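Local coordinates for putative dioxygenase (Nostoc punctiforme, PDB 2PEB), which is a putative zinc-bound oxidoreductase of the DOPA 4,5-dioxygenase family, so it probably cleaves catechol-type rings, although its substrate is not established, at residues R77-P86 against Y98-L108. Numbering follows the deposited sequence.
Sequences REGLDILVHP and YSLWLGAALAL. With ZN (zinc ion), chain C; EDO (1,2-ethanediol), chain I; EDO (1,2-ethanediol), chain F.
Ile82 pairs with Leu102 and Val84 with Leu100 as antiparallel hydrogen-bonded pairs, the strand axes running at 154°. Leu102 N donates to Ile82 O at 2.8 Å and Val84 N to Leu100 O at 2.9 Å, and in each pair the reverse N to O bond also forms. Between them, Leu83 and Trp101 form a non-hydrogen-bonded pair whose side chains share one sheet face. Leu83 CB stands 3.8 Å from the centroid of the Trp101 six-membered ring, almost on its normal, the evidence for a CH-pi contact; CD1 covers the same face nearer the rim. Ala105 CA lies over the opposite face, so the indole is sandwiched. Were the indole replaced by the methyl of an alanine, Leu83 would probably lose its cover and a gap would open toward Ala105. The first torsion of Leu83, 175°, carries CG away from its backbone N and sends CD2 tip to tip against Leu108 CD1, 3.8 Å away in one Leu108 conformer. On the other face, Val84 CB and Leu100 CD1 lie side by side at 3.8 Å.

Polar grips close the Asp81 end. Asp81 OD1 accepts Ala104 N at 2.7 Å and 177°, though from above the carboxylate plane. The Arg77 guanidinium lies flat over Gly103 N, while its NH1 bonds Leu80 O at 2.9 Å; NH2 reaches Val97 O of the second subunit.

At the other end His85 NE2 binds zinc at 2.2 Å. Strand 82-87 lies between strand 11-18, which carries the zinc ligands His13 and His15, and the outermost strand 100-102, where Trp101 makes backbone hydrogen bonds to the second subunit.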
loop_
_atom_site.group_PDB
_atom_site.type_symbol
_atom_site.label_atom_id
_atom_site.label_comp_id
_atom_site.label_asym_id
_atom_site.label_seq_id
_atom_site.Cartn_x
_atom_site.Cartn_y
_atom_site.Cartn_z
ATOM N N ARG A 77 -3.045 -0.226 -12.136
ATOM C CA ARG A 77 -2.010 -1.244 -12.217
ATOM C C ARG A 77 -2.353 -2.467 -13.084
ATOM O O ARG A 77 -1.476 -3.294 -13.379
ATOM C CB ARG A 77 -1.577 -1.687 -10.843
ATOM C CG ARG A 77 -2.608 -2.409 -10.080
ATOM C CD ARG A 77 -2.048 -2.785 -8.750
ATOM N NE ARG A 77 -3.100 -3.401 -7.957
ATOM C CZ ARG A 77 -3.485 -4.674 -8.064
ATOM N NH1 ARG A 77 -2.828 -5.555 -8.833
ATOM N NH2 ARG A 77 -4.505 -5.098 -7.320
ATOM N N GLU A 78 -3.608 -2.595 -13.488
ATOM C CA GLU A 78 -4.033 -3.652 -14.361
ATOM C C GLU A 78 -3.458 -5.009 -13.953
ATOM O O GLU A 78 -2.954 -5.768 -14.793
ATOM C CB GLU A 78 -3.624 -3.334 -15.787
ATOM C CG GLU A 78 -4.373 -2.211 -16.394
ATOM C CD GLU A 78 -4.118 -2.148 -17.885
ATOM O OE1 GLU A 78 -4.618 -3.047 -18.611
ATOM O OE2 GLU A 78 -3.407 -1.213 -18.322
ATOM N N GLY A 79 -3.595 -5.340 -12.681
ATOM C CA GLY A 79 -3.304 -6.663 -12.207
ATOM C C GLY A 79 -1.851 -6.912 -11.895
ATOM O O GLY A 79 -1.519 -8.003 -11.449
ATOM N N LEU A 80 -0.993 -5.920 -12.120
ATOM C CA LEU A 80 0.435 -6.065 -11.795
ATOM C C LEU A 80 0.675 -5.998 -10.289
ATOM O O LEU A 80 -0.034 -5.296 -9.566
ATOM C CB LEU A 80 1.226 -4.938 -12.461
ATOM C CG LEU A 80 1.209 -4.981 -13.983
ATOM C CD1 LEU A 80 1.886 -3.695 -14.509
ATOM C CD2 LEU A 80 1.890 -6.250 -14.544
ATOM N N ASP A 81 1.661 -6.744 -9.812
ATOM C CA ASP A 81 2.047 -6.629 -8.408
ATOM C C ASP A 81 3.101 -5.542 -8.299
ATOM O O ASP A 81 4.035 -5.486 -9.142
ATOM C CB ASP A 81 2.593 -7.951 -7.880
ATOM C CG ASP A 81 1.610 -9.100 -8.074
ATOM O OD1 ASP A 81 0.404 -8.884 -7.799
ATOM O OD2 ASP A 81 2.004 -10.211 -8.518
ATOM N N ILE A 82 2.960 -4.694 -7.285
ATOM C CA ILE A 82 3.763 -3.503 -7.130
ATOM C C ILE A 82 4.112 -3.304 -5.671
ATOM O O ILE A 82 3.275 -3.212 -4.796
ATOM C CB ILE A 82 3.047 -2.235 -7.686
ATOM C CG1 ILE A 82 2.709 -2.394 -9.148
ATOM C CG2 ILE A 82 3.879 -1.007 -7.574
ATOM C CD1 ILE A 82 1.904 -1.254 -9.668
ATOM N N LEU A 83 5.405 -3.326 -5.418
ATOM C CA LEU A 83 5.971 -2.897 -4.183
ATOM C C LEU A 83 6.214 -1.403 -4.134
ATOM O O LEU A 83 6.837 -0.825 -5.033
ATOM C CB LEU A 83 7.312 -3.588 -4.013
ATOM C CG LEU A 83 8.140 -3.168 -2.800
ATOM C CD1 LEU A 83 7.477 -3.665 -1.507
ATOM C CD2 LEU A 83 9.582 -3.726 -2.868
ATOM N N VAL A 84 5.738 -0.747 -3.097
ATOM C CA VAL A 84 6.123 0.626 -2.825
ATOM C C VAL A 84 6.841 0.720 -1.467
ATOM O O VAL A 84 6.351 0.257 -0.477
ATOM C CB VAL A 84 4.937 1.622 -2.853
ATOM C CG1 VAL A 84 5.439 3.085 -2.543
ATOM C CG2 VAL A 84 4.161 1.533 -4.206
ATOM N N HIS A 85 8.033 1.297 -1.456
ATOM C CA HIS A 85 8.814 1.398 -0.250
ATOM C C HIS A 85 9.342 2.810 -0.111
ATOM O O HIS A 85 9.567 3.498 -1.095
ATOM C CB HIS A 85 9.913 0.309 -0.142
ATOM C CG HIS A 85 11.097 0.509 -1.037
ATOM N ND1 HIS A 85 12.064 1.449 -0.768
ATOM C CD2 HIS A 85 11.498 -0.125 -2.171
ATOM C CE1 HIS A 85 12.982 1.427 -1.730
ATOM N NE2 HIS A 85 12.671 0.472 -2.586
ATOM N N PRO A 86 9.488 3.255 1.130
ATOM C CA PRO A 86 10.099 4.534 1.411
ATOM C C PRO A 86 11.591 4.425 1.337
ATOM O O PRO A 86 12.136 3.314 1.253
ATOM C CB PRO A 86 9.645 4.816 2.832
ATOM C CG PRO A 86 9.550 3.456 3.429
ATOM C CD PRO A 86 9.099 2.567 2.395
ATOM N N TYR A 98 8.655 -1.354 6.162
ATOM C CA TYR A 98 8.016 -0.085 5.951
ATOM C C TYR A 98 7.304 -0.037 4.625
ATOM O O TYR A 98 6.840 1.033 4.253
ATOM C CB TYR A 98 9.011 1.101 6.028
ATOM C CG TYR A 98 9.798 1.241 7.295
ATOM C CD1 TYR A 98 9.267 0.867 8.533
ATOM C CD2 TYR A 98 11.068 1.780 7.266
ATOM C CE1 TYR A 98 9.974 1.045 9.688
ATOM C CE2 TYR A 98 11.789 1.956 8.413
ATOM C CZ TYR A 98 11.245 1.553 9.613
ATOM O OH TYR A 98 11.971 1.714 10.729
ATOM N N SER A 99 7.234 -1.138 3.898
ATOM C CA SER A 99 6.748 -1.109 2.548
ATOM C C SER A 99 5.249 -1.430 2.508
ATOM O O SER A 99 4.649 -1.760 3.551
ATOM C CB SER A 99 7.539 -2.113 1.679
ATOM O OG SER A 99 7.563 -3.373 2.313
ATOM N N LEU A 100 4.665 -1.301 1.335
ATOM C CA LEU A 100 3.306 -1.758 1.068
ATOM C C LEU A 100 3.276 -2.435 -0.279
ATOM O O LEU A 100 4.158 -2.185 -1.117
ATOM C CB LEU A 100 2.341 -0.569 1.079
ATOM C CG LEU A 100 2.467 0.484 0.009
ATOM C CD1 LEU A 100 1.876 0.004 -1.332
ATOM C CD2 LEU A 100 1.822 1.811 0.544
ATOM N N TRP A 101 2.198 -3.172 -0.522
ATOM C CA TRP A 101 2.027 -3.943 -1.736
ATOM C C TRP A 101 0.677 -3.665 -2.345
ATOM O O TRP A 101 -0.322 -3.602 -1.611
ATOM C CB TRP A 101 2.138 -5.430 -1.481
ATOM C CG TRP A 101 3.511 -5.907 -1.382
ATOM C CD1 TRP A 101 4.200 -6.113 -0.236
ATOM C CD2 TRP A 101 4.374 -6.281 -2.459
ATOM N NE1 TRP A 101 5.447 -6.587 -0.519
ATOM C CE2 TRP A 101 5.574 -6.723 -1.880
ATOM C CE3 TRP A 101 4.233 -6.327 -3.856
ATOM C CZ2 TRP A 101 6.645 -7.173 -2.635
ATOM C CZ3 TRP A 101 5.300 -6.791 -4.603
ATOM C CH2 TRP A 101 6.488 -7.205 -3.991
ATOM N N LEU A 102 0.700 -3.486 -3.659
ATOM C CA LEU A 102 -0.486 -3.489 -4.496
ATOM C C LEU A 102 -0.486 -4.827 -5.226
ATOM O O LEU A 102 0.529 -5.229 -5.760
ATOM C CB LEU A 102 -0.443 -2.331 -5.481
ATOM C CG LEU A 102 0.022 -0.971 -4.953
ATOM C CD1 LEU A 102 -0.109 0.023 -6.091
ATOM C CD2 LEU A 102 -0.766 -0.527 -3.735
ATOM N N GLY A 103 -1.618 -5.522 -5.217
ATOM C CA GLY A 103 -1.718 -6.842 -5.809
ATOM C C GLY A 103 -1.274 -7.854 -4.786
ATOM O O GLY A 103 -1.587 -7.736 -3.596
ATOM N N ALA A 104 -0.539 -8.851 -5.217
ATOM C CA ALA A 104 -0.183 -9.933 -4.328
ATOM C C ALA A 104 1.321 -9.839 -4.075
ATOM O O ALA A 104 2.108 -9.744 -5.022
ATOM C CB ALA A 104 -0.594 -11.290 -4.946
ATOM N N ALA A 105 1.714 -9.827 -2.807
ATOM C CA ALA A 105 3.108 -9.620 -2.452
ATOM C C ALA A 105 3.976 -10.740 -2.978
ATOM O O ALA A 105 3.589 -11.929 -3.014
ATOM C CB ALA A 105 3.287 -9.495 -0.952
ATOM N N LEU A 106 5.181 -10.349 -3.363
ATOM C CA LEU A 106 6.232 -11.287 -3.674
ATOM C C LEU A 106 7.215 -11.373 -2.530
ATOM O O LEU A 106 7.253 -10.514 -1.644
ATOM C CB LEU A 106 6.932 -10.862 -4.961
ATOM C CG LEU A 106 6.011 -10.615 -6.152
ATOM C CD1 LEU A 106 6.799 -10.064 -7.358
ATOM C CD2 LEU A 106 5.252 -11.859 -6.550
ATOM N N ALA A 107 8.013 -12.428 -2.561
ATOM C CA ALA A 107 8.987 -12.685 -1.517
ATOM C C ALA A 107 10.341 -12.105 -1.929
ATOM O O ALA A 107 11.044 -12.661 -2.767
ATOM C CB ALA A 107 9.101 -14.175 -1.236
ATOM N N LEU A 108 10.724 -11.014 -1.276
ATOM C CA LEU A 108 11.979 -10.324 -1.548
ATOM C C LEU A 108 13.150 -11.010 -0.842
ATOM O O LEU A 108 12.983 -11.551 0.258
ATOM C CB LEU A 108 11.888 -8.877 -1.062
ATOM C CG LEU A 108 10.635 -8.083 -1.479
ATOM C CD1 LEU A 108 10.669 -6.736 -0.825
ATOM C CD2 LEU A 108 10.554 -7.938 -2.999
HETATM ZN ZN ZN C . 13.585 0.502 -4.576
HETATM C C1 EDO I . -5.040 -5.338 -4.047
HETATM O O1 EDO I . -3.766 -4.811 -3.646
HETATM C C2 EDO I . -5.506 -6.300 -2.987
HETATM O O2 EDO I . -4.395 -7.132 -2.640
HETATM C C1 EDO F . 5.746 -5.719 3.468
HETATM O O1 EDO F . 4.652 -6.635 3.414
HETATM C C2 EDO F . 5.379 -4.701 4.514
HETATM O O2 EDO F . 4.047 -4.231 4.228
#